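PDB 2VUP: glutathione peroxidase-like protein, which probably reduces hydroperoxides at the expense of tryparedoxin, as a trypanosomal member of the glutathione peroxidase family with a thioredoxin-like fold. Local coordinates for residues 52-57 and 152-157; 62-67 and 109-114; 98-103 and 118-123. All coordinates share one frame; numbering follows the deposited sequence. Where two conformers were deposited one is given.

Contact 1: 52-57 and 152-157; sequences LIYNVA and FTSFLI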
ATOM      1  N   LEU A  52      -4.769   1.976   3.676  1.00 21.11           N
ATOM      2  CA  LEU A  52      -4.644   1.220   2.436  1.00 19.71           C
ATOM      3  C   LEU A  52      -3.183   1.199   1.973  1.00 18.70           C
ATOM      4  O   LEU A  52      -2.579   2.242   1.748  1.00 18.87           O
ATOM      5  CB  LEU A  52      -5.569   1.790   1.351  1.00 19.64           C
ATOM      6  CG  LEU A  52      -5.738   1.041   0.022  1.00 19.20           C
ATOM      7  CD1 LEU A  52      -6.442  -0.296   0.198  1.00 17.45           C
ATOM      8  CD2 LEU A  52      -6.507   1.920  -0.953  1.00 19.14           C
ATOM      9  N   ILE A  53      -2.616   0.003   1.854  1.00 17.60           N
ATOM     10  CA  ILE A  53      -1.208  -0.141   1.466  1.00 16.14           C
ATOM     11  C   ILE A  53      -1.048  -0.706   0.053  1.00 16.01           C
ATOM     12  O   ILE A  53      -1.436  -1.843  -0.207  1.00 15.56           O
ATOM     13  CB  ILE A  53      -0.415  -1.013   2.484  1.00 15.93           C
ATOM     14  CG1 ILE A  53      -0.544  -0.425   3.900  1.00 15.14           C
ATOM     15  CG2 ILE A  53       1.046  -1.140   2.036  1.00 13.92           C
ATOM     16  CD1 ILE A  53      -0.023  -1.318   5.021  1.00 15.29           C
ATOM     17  N   TYR A  54      -0.474   0.105  -0.837  1.00 15.88           N
ATOM     18  CA  TYR A  54      -0.138  -0.291  -2.214  1.00 15.75           C
ATOM     19  C   TYR A  54       1.333  -0.692  -2.367  1.00 15.74           C
ATOM     20  O   TYR A  54       2.226  -0.124  -1.714  1.00 15.63           O
ATOM     21  CB  TYR A  54      -0.382   0.874  -3.180  1.00 15.82           C
ATOM     22  CG  TYR A  54      -1.826   1.142  -3.567  1.00 16.27           C
ATOM     23  CD1 TYR A  54      -2.341   0.671  -4.773  1.00 16.29           C
ATOM     24  CD2 TYR A  54      -2.668   1.887  -2.738  1.00 17.54           C
ATOM     25  CE1 TYR A  54      -3.670   0.913  -5.143  1.00 16.91           C
ATOM     26  CE2 TYR A  54      -3.996   2.148  -3.100  1.00 17.49           C
ATOM     27  CZ  TYR A  54      -4.489   1.658  -4.300  1.00 17.42           C
ATOM     28  OH  TYR A  54      -5.797   1.907  -4.651  1.00 17.28           O
ATOM     29  N   ASN A  55       1.587  -1.663  -3.238  1.00 15.42           N
ATOM     30  CA  ASN A  55       2.889  -1.749  -3.885  1.00 15.37           C
ATOM     31  C   ASN A  55       2.745  -1.033  -5.221  1.00 15.17           C
ATOM     32  O   ASN A  55       1.755  -1.236  -5.935  1.00 14.82           O
ATOM     33  CB  ASN A  55       3.409  -3.194  -4.040  1.00 15.20           C
ATOM     34  CG  ASN A  55       2.470  -4.094  -4.852  1.00 15.85           C
ATOM     35  OD1 ASN A  55       1.393  -4.468  -4.391  1.00 15.23           O
ATOM     36  ND2 ASN A  55       2.903  -4.471  -6.052  1.00 14.61           N
ATOM     37  N   VAL A  56       3.725  -0.189  -5.539  1.00 15.11           N
ATOM     38  CA  VAL A  56       3.621   0.758  -6.646  1.00 15.08           C
ATOM     39  C   VAL A  56       4.758   0.630  -7.670  1.00 15.51           C
ATOM     40  O   VAL A  56       5.807   0.040  -7.392  1.00 14.90           O
ATOM     41  CB  VAL A  56       3.554   2.238  -6.141  1.00 15.50           C
ATOM     42  CG1 VAL A  56       2.278   2.491  -5.351  1.00 15.22           C
ATOM     43  CG2 VAL A  56       4.785   2.606  -5.309  1.00 14.25           C
ATOM     44  N   ALA A  57       4.519   1.192  -8.854  1.00 15.80           N
ATOM     45  CA  ALA A  57       5.514   1.293  -9.917  1.00 16.45           C
ATOM     46  C   ALA A  57       5.217   2.549 -10.742  1.00 17.31           C
ATOM     47  O   ALA A  57       4.063   2.973 -10.835  1.00 17.59           O
ATOM     48  CB  ALA A  57       5.499   0.033 -10.805  1.00 15.92           C
ATOM     49  N   PHE A 152       0.417  -2.366  -8.028  1.00 14.30           N
ATOM     50  CA  PHE A 152      -0.867  -1.769  -7.610  1.00 14.53           C
ATOM     51  C   PHE A 152      -1.895  -2.691  -6.966  1.00 14.71           C
ATOM     52  O   PHE A 152      -3.096  -2.389  -6.926  1.00 14.61           O
ATOM     53  CB  PHE A 152      -1.454  -0.822  -8.672  1.00 14.58           C
ATOM     54  CG  PHE A 152      -0.563   0.335  -8.950  1.00 14.72           C
ATOM     55  CD1 PHE A 152      -0.595   1.461  -8.131  1.00 14.57           C
ATOM     56  CD2 PHE A 152       0.375   0.273  -9.977  1.00 15.02           C
ATOM     57  CE1 PHE A 152       0.271   2.527  -8.358  1.00 15.68           C
ATOM     58  CE2 PHE A 152       1.243   1.334 -10.210  1.00 15.65           C
ATOM     59  CZ  PHE A 152       1.189   2.466  -9.395  1.00 15.29           C
ATOM     60  N   THR A 153      -1.404  -3.812  -6.454  1.00 14.90           N
ATOM     61  CA  THR A 153      -2.154  -4.599  -5.500  1.00 15.38           C
ATOM     62  C   THR A 153      -2.221  -3.747  -4.229  1.00 15.86           C
ATOM     63  O   THR A 153      -1.268  -3.019  -3.911  1.00 15.12           O
ATOM     64  CB  THR A 153      -1.456  -5.948  -5.248  1.00 15.47           C
ATOM     65  OG1 THR A 153      -1.202  -6.595  -6.508  1.00 14.97           O
ATOM     66  CG2 THR A 153      -2.301  -6.865  -4.354  1.00 15.04           C
ATOM     67  N   SER A 154      -3.362  -3.788  -3.541  1.00 16.70           N
ATOM     68  CA  SER A 154      -3.512  -3.085  -2.264  1.00 17.74           C
ATOM     69  C   SER A 154      -4.142  -3.947  -1.172  1.00 18.64           C
ATOM     70  O   SER A 154      -4.938  -4.846  -1.456  1.00 19.29           O
ATOM     71  CB  SER A 154      -4.286  -1.781  -2.441  1.00 17.94           C
ATOM     72  OG  SER A 154      -5.555  -1.998  -3.051  1.00 18.72           O
ATOM     73  N   PHE A 155      -3.758  -3.680   0.071  1.00 19.14           N
ATOM     74  CA  PHE A 155      -4.358  -4.319   1.236  1.00 19.76           C
ATOM     75  C   PHE A 155      -5.040  -3.256   2.077  1.00 20.68           C
ATOM     76  O   PHE A 155      -4.468  -2.184   2.320  1.00 21.13           O
ATOM     77  CB  PHE A 155      -3.303  -5.035   2.085  1.00 19.14           C
ATOM     78  CG  PHE A 155      -2.652  -6.191   1.398  1.00 18.98           C
ATOM     79  CD1 PHE A 155      -3.154  -7.478   1.548  1.00 17.04           C
ATOM     80  CD2 PHE A 155      -1.534  -5.998   0.586  1.00 17.67           C
ATOM     81  CE1 PHE A 155      -2.547  -8.559   0.913  1.00 17.93           C
ATOM     82  CE2 PHE A 155      -0.926  -7.074  -0.052  1.00 17.09           C
ATOM     83  CZ  PHE A 155      -1.428  -8.354   0.110  1.00 18.26           C
ATOM     84  N   LEU A 156      -6.277  -3.543   2.483  1.00 21.53           N
ATOM     85  CA  LEU A 156      -7.006  -2.699   3.418  1.00 22.42           C
ATOM     86  C   LEU A 156      -6.725  -3.212   4.809  1.00 22.95           C
ATOM     87  O   LEU A 156      -6.789  -4.422   5.060  1.00 23.08           O
ATOM     88  CB  LEU A 156      -8.517  -2.707   3.135  1.00 22.54           C
ATOM     89  CG  LEU A 156      -9.365  -1.596   3.779  1.00 22.49           C
ATOM     90  CD1 LEU A 156      -8.863  -0.203   3.432  1.00 23.14           C
ATOM     91  CD2 LEU A 156     -10.828  -1.731   3.376  1.00 22.82           C
ATOM     92  N   ILE A 157      -6.399  -2.277   5.699  1.00 23.62           N
ATOM     93  CA  ILE A 157      -5.984  -2.571   7.062  1.00 24.54           C
ATOM     94  C   ILE A 157      -7.004  -1.952   8.010  1.00 25.45           C
ATOM     95  O   ILE A 157      -7.451  -0.825   7.783  1.00 25.09           O
ATOM     96  CB  ILE A 157      -4.571  -1.959   7.364  1.00 24.32           C
ATOM     97  CG1 ILE A 157      -3.558  -2.255   6.235  1.00 23.81           C
ATOM     98  CG2 ILE A 157      -4.051  -2.409   8.725  1.00 24.32           C
ATOM     99  CD1 ILE A 157      -3.256  -3.736   5.971  1.00 22.49           C
TER

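Contact 2: 62-67 and 109-114; sequences YTKGGY and TKFKAE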
ATOM      1  N   TYR A  62      -0.951   0.412 -14.857  1.00 23.09           N
ATOM      2  CA  TYR A  62      -1.809   0.800 -13.741  1.00 22.89           C
ATOM      3  C   TYR A  62      -1.346   2.056 -12.990  1.00 22.66           C
ATOM      4  O   TYR A  62      -2.035   2.511 -12.087  1.00 22.62           O
ATOM      5  CB  TYR A  62      -1.970  -0.361 -12.763  1.00 22.85           C
ATOM      6  CG  TYR A  62      -2.829  -1.503 -13.267  1.00 22.70           C
ATOM      7  CD1 TYR A  62      -4.201  -1.333 -13.464  1.00 22.15           C
ATOM      8  CD2 TYR A  62      -2.272  -2.761 -13.523  1.00 21.70           C
ATOM      9  CE1 TYR A  62      -4.995  -2.382 -13.917  1.00 23.53           C
ATOM     10  CE2 TYR A  62      -3.060  -3.823 -13.973  1.00 21.39           C
ATOM     11  CZ  TYR A  62      -4.421  -3.622 -14.166  1.00 22.61           C
ATOM     12  OH  TYR A  62      -5.219  -4.652 -14.598  1.00 23.72           O
ATOM     13  N   THR A  63      -0.193   2.613 -13.358  1.00 22.87           N
ATOM     14  CA  THR A  63       0.355   3.792 -12.660  1.00 23.11           C
ATOM     15  C   THR A  63      -0.644   4.962 -12.546  1.00 23.72           C
ATOM     16  O   THR A  63      -0.923   5.430 -11.438  1.00 23.26           O
ATOM     17  CB  THR A  63       1.691   4.279 -13.278  1.00 23.10           C
ATOM     18  OG1 THR A  63       2.654   3.223 -13.242  1.00 22.40           O
ATOM     19  CG2 THR A  63       2.251   5.479 -12.503  1.00 23.20           C
ATOM     20  N   LYS A  64      -1.180   5.412 -13.685  1.00 24.19           N
ATOM     21  CA  LYS A  64      -2.143   6.520 -13.721  1.00 24.92           C
ATOM     22  C   LYS A  64      -3.360   6.247 -12.864  1.00 24.84           C
ATOM     23  O   LYS A  64      -3.638   6.987 -11.923  1.00 25.10           O
ATOM     24  CB  LYS A  64      -2.609   6.796 -15.151  1.00 25.41           C
ATOM     25  CG  LYS A  64      -1.839   7.888 -15.881  1.00 27.38           C
ATOM     26  CD  LYS A  64      -2.730   8.564 -16.942  1.00 29.45           C
ATOM     27  CE  LYS A  64      -3.867   9.352 -16.286  1.00 31.74           C
ATOM     28  NZ  LYS A  64      -4.674  10.172 -17.249  1.00 33.91           N
ATOM     29  N   GLY A  65      -4.084   5.182 -13.201  1.00 24.80           N
ATOM     30  CA  GLY A  65      -5.288   4.806 -12.470  1.00 24.96           C
ATOM     31  C   GLY A  65      -4.983   4.478 -11.019  1.00 24.75           C
ATOM     32  O   GLY A  65      -5.789   4.756 -10.129  1.00 24.85           O
ATOM     33  N   GLY A  66      -3.818   3.875 -10.791  1.00 24.58           N
ATOM     34  CA  GLY A  66      -3.388   3.490  -9.446  1.00 24.57           C
ATOM     35  C   GLY A  66      -3.190   4.689  -8.541  1.00 24.28           C
ATOM     36  O   GLY A  66      -3.791   4.772  -7.475  1.00 23.55           O
ATOM     37  N   TYR A  67      -2.366   5.633  -8.984  1.00 24.77           N
ATOM     38  CA  TYR A  67      -2.100   6.833  -8.185  1.00 25.75           C
ATOM     39  C   TYR A  67      -3.305   7.763  -8.038  1.00 26.58           C
ATOM     40  O   TYR A  67      -3.419   8.466  -7.034  1.00 26.68           O
ATOM     41  CB  TYR A  67      -0.870   7.583  -8.703  1.00 25.34           C
ATOM     42  CG  TYR A  67       0.440   7.065  -8.133  1.00 24.88           C
ATOM     43  CD1 TYR A  67       0.787   7.304  -6.804  1.00 24.92           C
ATOM     44  CD2 TYR A  67       1.326   6.329  -8.919  1.00 24.41           C
ATOM     45  CE1 TYR A  67       1.985   6.822  -6.276  1.00 24.74           C
ATOM     46  CE2 TYR A  67       2.526   5.842  -8.398  1.00 23.64           C
ATOM     47  CZ  TYR A  67       2.848   6.095  -7.085  1.00 23.94           C
ATOM     48  OH  TYR A  67       4.033   5.633  -6.573  1.00 23.98           O
ATOM     49  N   THR A 109       4.870  15.469  -8.676  1.00 45.16           N
ATOM     50  CA  THR A 109       4.659  16.341  -9.840  1.00 45.33           C
ATOM     51  C   THR A 109       3.447  15.926 -10.680  1.00 45.15           C
ATOM     52  O   THR A 109       2.661  16.777 -11.108  1.00 45.28           O
ATOM     53  CB  THR A 109       5.912  16.428 -10.759  1.00 45.38           C
ATOM     54  OG1 THR A 109       6.292  15.116 -11.194  1.00 46.01           O
ATOM     55  CG2 THR A 109       7.086  17.083 -10.035  1.00 45.53           C
ATOM     56  N   LYS A 110       3.295  14.622 -10.905  1.00 44.79           N
ATOM     57  CA  LYS A 110       2.252  14.119 -11.796  1.00 44.43           C
ATOM     58  C   LYS A 110       0.885  13.976 -11.132  1.00 44.03           C
ATOM     59  O   LYS A 110      -0.138  14.338 -11.722  1.00 43.95           O
ATOM     60  CB  LYS A 110       2.672  12.795 -12.440  1.00 44.53           C
ATOM     61  CG  LYS A 110       3.579  12.954 -13.643  1.00 45.34           C
ATOM     62  CD  LYS A 110       3.228  11.948 -14.729  1.00 46.45           C
ATOM     63  CE  LYS A 110       3.761  12.398 -16.085  1.00 47.64           C
ATOM     64  NZ  LYS A 110       2.966  11.835 -17.221  1.00 47.73           N
ATOM     65  N   PHE A 111       0.871  13.475  -9.900  1.00 43.41           N
ATOM     66  CA  PHE A 111      -0.380  13.058  -9.272  1.00 42.75           C
ATOM     67  C   PHE A 111      -0.787  13.872  -8.056  1.00 42.37           C
ATOM     68  O   PHE A 111      -1.935  13.785  -7.610  1.00 42.44           O
ATOM     69  CB  PHE A 111      -0.330  11.560  -8.947  1.00 42.75           C
ATOM     70  CG  PHE A 111       0.000  10.703 -10.138  1.00 42.34           C
ATOM     71  CD1 PHE A 111      -0.975  10.406 -11.088  1.00 42.07           C
ATOM     72  CD2 PHE A 111       1.290  10.213 -10.322  1.00 42.10           C
ATOM     73  CE1 PHE A 111      -0.675   9.625 -12.196  1.00 42.08           C
ATOM     74  CE2 PHE A 111       1.603   9.431 -11.429  1.00 42.22           C
ATOM     75  CZ  PHE A 111       0.616   9.137 -12.370  1.00 42.44           C
ATOM     76  N   LYS A 112       0.145  14.675  -7.542  1.00 41.76           N
ATOM     77  CA  LYS A 112      -0.073  15.468  -6.327  1.00 41.25           C
ATOM     78  C   LYS A 112      -0.368  14.572  -5.125  1.00 40.43           C
ATOM     79  O   LYS A 112      -1.166  14.920  -4.247  1.00 40.48           O
ATOM     80  CB  LYS A 112      -1.182  16.522  -6.532  1.00 41.52           C
ATOM     81  CG  LYS A 112      -0.686  17.933  -6.860  1.00 42.41           C
ATOM     82  CD  LYS A 112       0.163  17.983  -8.124  1.00 43.83           C
ATOM     83  CE  LYS A 112       0.868  19.326  -8.263  1.00 44.57           C
ATOM     84  NZ  LYS A 112       2.148  19.184  -9.015  1.00 45.00           N
ATOM     85  N   ALA A 113       0.283  13.411  -5.108  1.00 39.15           N
ATOM     86  CA  ALA A 113       0.148  12.460  -4.013  1.00 37.90           C
ATOM     87  C   ALA A 113       0.950  12.945  -2.809  1.00 36.83           C
ATOM     88  O   ALA A 113       2.165  13.157  -2.893  1.00 37.02           O
ATOM     89  CB  ALA A 113       0.598  11.072  -4.454  1.00 37.91           C
ATOM     90  N   GLU A 114       0.250  13.133  -1.698  1.00 35.22           N
ATOM     91  CA  GLU A 114       0.828  13.718  -0.497  1.00 33.85           C
ATOM     92  C   GLU A 114       1.017  12.660   0.593  1.00 32.11           C
ATOM     93  O   GLU A 114       1.568  12.948   1.660  1.00 32.00           O
ATOM     94  CB  GLU A 114      -0.066  14.859   0.008  1.00 33.93           C
ATOM     95  CG  GLU A 114      -0.431  15.888  -1.070  1.00 34.94           C
ATOM     96  CD  GLU A 114      -1.545  16.840  -0.646  1.00 34.89           C
ATOM     97  OE1 GLU A 114      -2.304  17.297  -1.527  1.00 37.19           O
ATOM     98  OE2 GLU A 114      -1.669  17.134   0.560  1.00 36.86           O
TER

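Contact 3: 98-103 and 118-123; sequences GNEEEI and MAKINV. Unlike the reference sequence in segment 98-103: Asn-99 (reference Thr).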
ATOM      1  N   GLY A  98      13.757   3.491 -11.200  1.00 23.61           N
ATOM      2  CA  GLY A  98      14.355   4.673 -10.579  1.00 24.58           C
ATOM      3  C   GLY A  98      14.594   4.530  -9.088  1.00 25.72           C
ATOM      4  O   GLY A  98      14.030   3.630  -8.438  1.00 25.74           O
ATOM      5  N   ASN A  99      15.439   5.408  -8.545  1.00 26.50           N
ATOM      6  CA  ASN A  99      15.691   5.454  -7.105  1.00 27.63           C
ATOM      7  C   ASN A  99      14.558   6.175  -6.383  1.00 28.08           C
ATOM      8  O   ASN A  99      13.688   6.775  -7.024  1.00 28.32           O
ATOM      9  CB  ASN A  99      17.066   6.084  -6.785  1.00 27.90           C
ATOM     10  CG  ASN A  99      17.169   7.564  -7.195  1.00 28.76           C
ATOM     11  OD1 ASN A  99      16.165   8.267  -7.329  1.00 30.94           O
ATOM     12  ND2 ASN A  99      18.396   8.037  -7.388  1.00 29.68           N
ATOM     13  N   GLU A 100      14.572   6.122  -5.054  1.00 29.08           N
ATOM     14  CA  GLU A 100      13.491   6.694  -4.249  1.00 30.00           C
ATOM     15  C   GLU A 100      13.265   8.183  -4.471  1.00 30.90           C
ATOM     16  O   GLU A 100      12.114   8.622  -4.498  1.00 31.23           O
ATOM     17  CB  GLU A 100      13.684   6.389  -2.760  1.00 30.00           C
ATOM     18  CG  GLU A 100      13.391   4.934  -2.384  1.00 28.72           C
ATOM     19  CD  GLU A 100      14.588   4.016  -2.549  1.00 26.62           C
ATOM     20  OE1 GLU A 100      15.628   4.460  -3.077  1.00 25.81           O
ATOM     21  OE2 GLU A 100      14.491   2.842  -2.136  1.00 25.54           O
ATOM     22  N   GLU A 101      14.345   8.954  -4.629  1.00 31.92           N
ATOM     23  CA  GLU A 101      14.257  10.403  -4.889  0.50 32.61           C
ATOM     24  C   GLU A 101      13.565  10.698  -6.223  1.00 32.90           C
ATOM     25  O   GLU A 101      12.774  11.640  -6.340  1.00 33.14           O
ATOM     26  CB  GLU A 101      15.651  11.046  -4.869  0.50 32.67           C
ATOM     27  CG  GLU A 101      15.651  12.562  -5.090  0.50 33.26           C
ATOM     28  CD  GLU A 101      16.928  13.072  -5.740  0.50 33.85           C
ATOM     29  OE1 GLU A 101      18.031  12.748  -5.243  0.50 33.65           O
ATOM     30  OE2 GLU A 101      16.826  13.806  -6.748  0.50 34.46           O
ATOM     31  N   GLU A 102      13.875   9.888  -7.235  1.00 33.61           N
ATOM     32  CA  GLU A 102      13.236  10.010  -8.551  1.00 34.48           C
ATOM     33  C   GLU A 102      11.754   9.653  -8.467  1.00 34.91           C
ATOM     34  O   GLU A 102      10.905  10.335  -9.059  1.00 34.63           O
ATOM     35  CB  GLU A 102      13.941   9.128  -9.580  1.00 34.71           C
ATOM     36  CG  GLU A 102      15.236   9.723 -10.100  1.00 35.98           C
ATOM     37  CD  GLU A 102      16.205   8.692 -10.660  1.00 37.39           C
ATOM     38  OE1 GLU A 102      16.009   7.474 -10.440  1.00 37.93           O
ATOM     39  OE2 GLU A 102      17.183   9.111 -11.315  1.00 38.19           O
ATOM     40  N   ILE A 103      11.451   8.593  -7.711  1.00 35.21           N
ATOM     41  CA  ILE A 103      10.073   8.169  -7.477  1.00 35.51           C
ATOM     42  C   ILE A 103       9.299   9.260  -6.721  1.00 36.17           C
ATOM     43  O   ILE A 103       8.201   9.643  -7.128  1.00 36.01           O
ATOM     44  CB  ILE A 103      10.004   6.806  -6.725  1.00 35.26           C
ATOM     45  CG1 ILE A 103      10.572   5.678  -7.593  1.00 34.67           C
ATOM     46  CG2 ILE A 103       8.569   6.479  -6.320  1.00 35.08           C
ATOM     47  CD1 ILE A 103      11.161   4.520  -6.798  1.00 34.07           C
ATOM     48  N   MET A 118       7.345   4.937   0.579  1.00 17.96           N
ATOM     49  CA  MET A 118       8.347   4.158   1.299  1.00 16.67           C
ATOM     50  C   MET A 118       9.578   3.831   0.439  1.00 15.77           C
ATOM     51  O   MET A 118       9.612   4.115  -0.759  1.00 14.96           O
ATOM     52  CB  MET A 118       7.712   2.872   1.854  1.00 16.91           C
ATOM     53  CG  MET A 118       6.437   3.091   2.674  1.00 17.80           C
ATOM     54  SD  MET A 118       6.709   4.086   4.162  1.00 19.88           S
ATOM     55  CE  MET A 118       5.098   4.782   4.438  1.00 20.66           C
ATOM     56  N   ALA A 119      10.593   3.240   1.068  1.00 14.62           N
ATOM     57  CA  ALA A 119      11.760   2.741   0.358  1.00 14.13           C
ATOM     58  C   ALA A 119      11.366   1.536  -0.500  1.00 13.89           C
ATOM     59  O   ALA A 119      10.470   0.764  -0.121  1.00 13.17           O
ATOM     60  CB  ALA A 119      12.835   2.335   1.343  1.00 13.82           C
ATOM     61  N   LYS A 120      12.048   1.376  -1.636  1.00 13.55           N
ATOM     62  CA  LYS A 120      11.834   0.244  -2.541  1.00 14.25           C
ATOM     63  C   LYS A 120      12.080  -1.084  -1.819  1.00 13.51           C
ATOM     64  O   LYS A 120      13.008  -1.211  -1.027  1.00 13.24           O
ATOM     65  CB  LYS A 120      12.737   0.325  -3.779  1.00 14.01           C
ATOM     66  CG  LYS A 120      12.608   1.618  -4.611  1.00 16.55           C
ATOM     67  CD  LYS A 120      13.598   1.654  -5.800  1.00 16.61           C
ATOM     68  CE  LYS A 120      13.360   0.519  -6.796  1.00 18.69           C
ATOM     69  NZ  LYS A 120      14.198   0.636  -8.028  1.00 19.67           N
ATOM     70  N   ILE A 121      11.238  -2.064  -2.113  1.00 13.28           N
ATOM     71  CA  ILE A 121      11.295  -3.364  -1.460  1.00 13.30           C
ATOM     72  C   ILE A 121      10.950  -4.464  -2.451  1.00 13.23           C
ATOM     73  O   ILE A 121      10.475  -4.190  -3.556  1.00 12.68           O
ATOM     74  CB  ILE A 121      10.290  -3.458  -0.262  1.00 13.30           C
ATOM     75  CG1 ILE A 121       8.855  -3.169  -0.729  1.00 13.49           C
ATOM     76  CG2 ILE A 121      10.706  -2.536   0.901  1.00 12.71           C
ATOM     77  CD1 ILE A 121       7.784  -3.774   0.188  1.00 12.97           C
ATOM     78  N   ASN A 122      11.189  -5.705  -2.039  1.00 13.20           N
ATOM     79  CA  ASN A 122      10.616  -6.867  -2.686  1.00 13.48           C
ATOM     80  C   ASN A 122       9.332  -7.284  -1.951  1.00 13.94           C
ATOM     81  O   ASN A 122       9.282  -7.271  -0.717  1.00 14.05           O
ATOM     82  CB  ASN A 122      11.625  -8.026  -2.694  1.00 13.74           C
ATOM     83  CG  ASN A 122      12.654  -7.912  -3.807  1.00 13.82           C
ATOM     84  OD1 ASN A 122      12.686  -6.940  -4.563  1.00 14.59           O
ATOM     85  ND2 ASN A 122      13.489  -8.929  -3.928  1.00 16.76           N
ATOM     86  N   VAL A 123       8.299  -7.634  -2.713  1.00 14.44           N
ATOM     87  CA  VAL A 123       7.030  -8.122  -2.155  1.00 15.38           C
ATOM     88  C   VAL A 123       6.893  -9.647  -2.241  1.00 16.04           C
ATOM     89  O   VAL A 123       6.106 -10.237  -1.498  1.00 16.29           O
ATOM     90  CB  VAL A 123       5.769  -7.415  -2.787  1.00 15.06           C
ATOM     91  CG1 VAL A 123       5.802  -5.897  -2.534  1.00 14.59           C
ATOM     92  CG2 VAL A 123       5.636  -7.726  -4.280  1.00 14.90           C
TER
HETATM   93  O   HOH W   1      15.437   0.109  -1.423  1.00 16.21           O

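Contact 1: 52-57 and 152-157
Strands 51-56 and 154-157 are the central pair of the four-stranded sheet of this thioredoxin-like fold, and here they run antiparallel, Ile-53 facing Phe-155 as a hydrogen-bonded pair. Ile-53 N donates a hydrogen bond to Phe-155 O at 2.9 Å, and Phe-155 N returns one to Ile-53 O. Hydrogen bonding begins before strand 154-157 does: Asn-55 N donates to Thr-153 O and Phe-152 N to Asn-55 O, the latter at 2.7 Å. On the face carrying Leu-52, Tyr-54 and Ser-154, Ser-154 CB sits 3.7 Å from the centroid of the Tyr-54 ring, only 3° off the normal, a CH-pi contact centred on the face. Leu-52 CG stands anti to the backbone N (chi1 -172°), which brings CD1 to 3.7 Å from Ser-154 CB. Phe-152 has positive phi (73°), and although its CB starts away from strand 51-56, the ring folds back over the chain. Val-56 CA lies over one ring face, Val-56 CG1 packs 3.6 Å from Phe-152 CE1, and Ala-57 O meets the ring edge, 3.3 Å from Phe-152 CZ. Asn-55 OD1 and Thr-153 O, two acceptors, approach without bonding, while Asn-55 ND2 and Thr-153 OG1 both bond Trp-150 O. On the other face, Ile-53 CD1 packs against Ile-157 CG1. Strand 83-88 flanks 51-56 in parallel and strand 163-167 borders 154-157; helix 63-77 packs on the face of Leu-52 and Tyr-54 through Leu-73 and Thr-69, and reaches Phe-152 through Thr-63.

Contact 2: 62-67 and 109-114
Tyr-67 lays its CB over one face of the Phe-111 ring, 3.7 Å from the centroid and 16° off the normal, a CH-pi contact displaced toward the CG side, with Tyr-67 CB 3.5 Å from Phe-111 CG. The two rings are nearly parallel, their planes 19° apart, but they are slid so far along each other, centroids 5.1 Å apart, that they barely overlap. The methylene of Tyr-67 therefore makes the closest touch, while its ring leads on past Phe-111. With CG anti to the carbonyl carbon (chi1 -54°), Phe-111 projects from the C-terminal part of helix 100-111 toward the first turn of helix 63-77. Its far rim meets that turn: Phe-111 CE1 lies 3.8 Å from Lys-64 CA, and Phe-111 CZ lies 4.0 Å from Thr-63 CG2. Lys-110 CB packs on the opposite face of Phe-111, so the ring is held between two methylenes. Ala-113 CB, just beyond the positive-phi residue Lys-112, adds a looser touch to Tyr-67 CD1. Thr-63 turns its methyl to Phe-111 and its OG1 to Cys-60 N and Ala-57 O, beside the predicted active-site cysteine. No hydrogen bond joins the two segments; dispersion and shape hold this junction, and both faces of the Phe-111 ring are met by aliphatic carbon.

Contact 3: 98-103 and 118-123
Lys-120 binds segment 98-103 at two points, with its backbone N and with its ammonium group. Lys-120 N donates to Glu-100 OE2 at 2.9 Å and 158°, reaching the anti side of the carboxylate. A bend at chi2 (87°) brings that carboxylate across to the chain of 118-123, where the same oxygen also lies 3.3 Å from Lys-120 CG. Water 1 donates to Glu-100 OE2 and to Lys-120 O (2.8 Å), bridging carboxylate and carbonyl. At the far end, Lys-120 NZ donates to Gly-98 O at 3.0 Å, coming from above the carbonyl plane. On the way, Lys-120 CD passes Ile-103 CD1 at 3.9 Å. The helix start has its own closure, a capping box: Asn-99 OD1 accepts from Glu-102 N at 2.8 Å, nearly along its C=O axis, and Glu-102 OE1 accepts from Asn-99 N. Asn-99 differs from the reference sequence, which has Thr. Although Glu-100 and Lys-120 carry opposite charges, OE2 and NZ stand 6.3 Å apart and form no salt bridge. Lys-120 NZ is bound instead to the carbonyls of Gly-98 and Glu-96, and Glu-100 OE2 to Lys-120 N and water, with a weak bond from His-38 NE2; the positive end of the helix dipole would probably favour an ionised Glu-100.

All three contacts lie within one thioredoxin-like domain, their centres 13 to 15 Å apart. Contact 1, its centre about 3 Å from the centre of the chain, forms the heart of the sheet and closes a long loop within which contacts 2 and 3 are nested. Those two alternate along the sequence and share helix 100-111: 98-103 holds its N-terminal start and 109-114 its C-terminal part. Helix 63-77 is the next element after strand 51-56, and contacts 1 and 2 touch, through Val-56 with Tyr-67 and Phe-152 with Gly-66, close to the predicted active-site Cys-60. Segment 118-123 lies along strand 83-88, and its Val-123 packs on Asn-55 of contact 1. Helix 100-111 is thus joined to both 118-123 and helix 63-77.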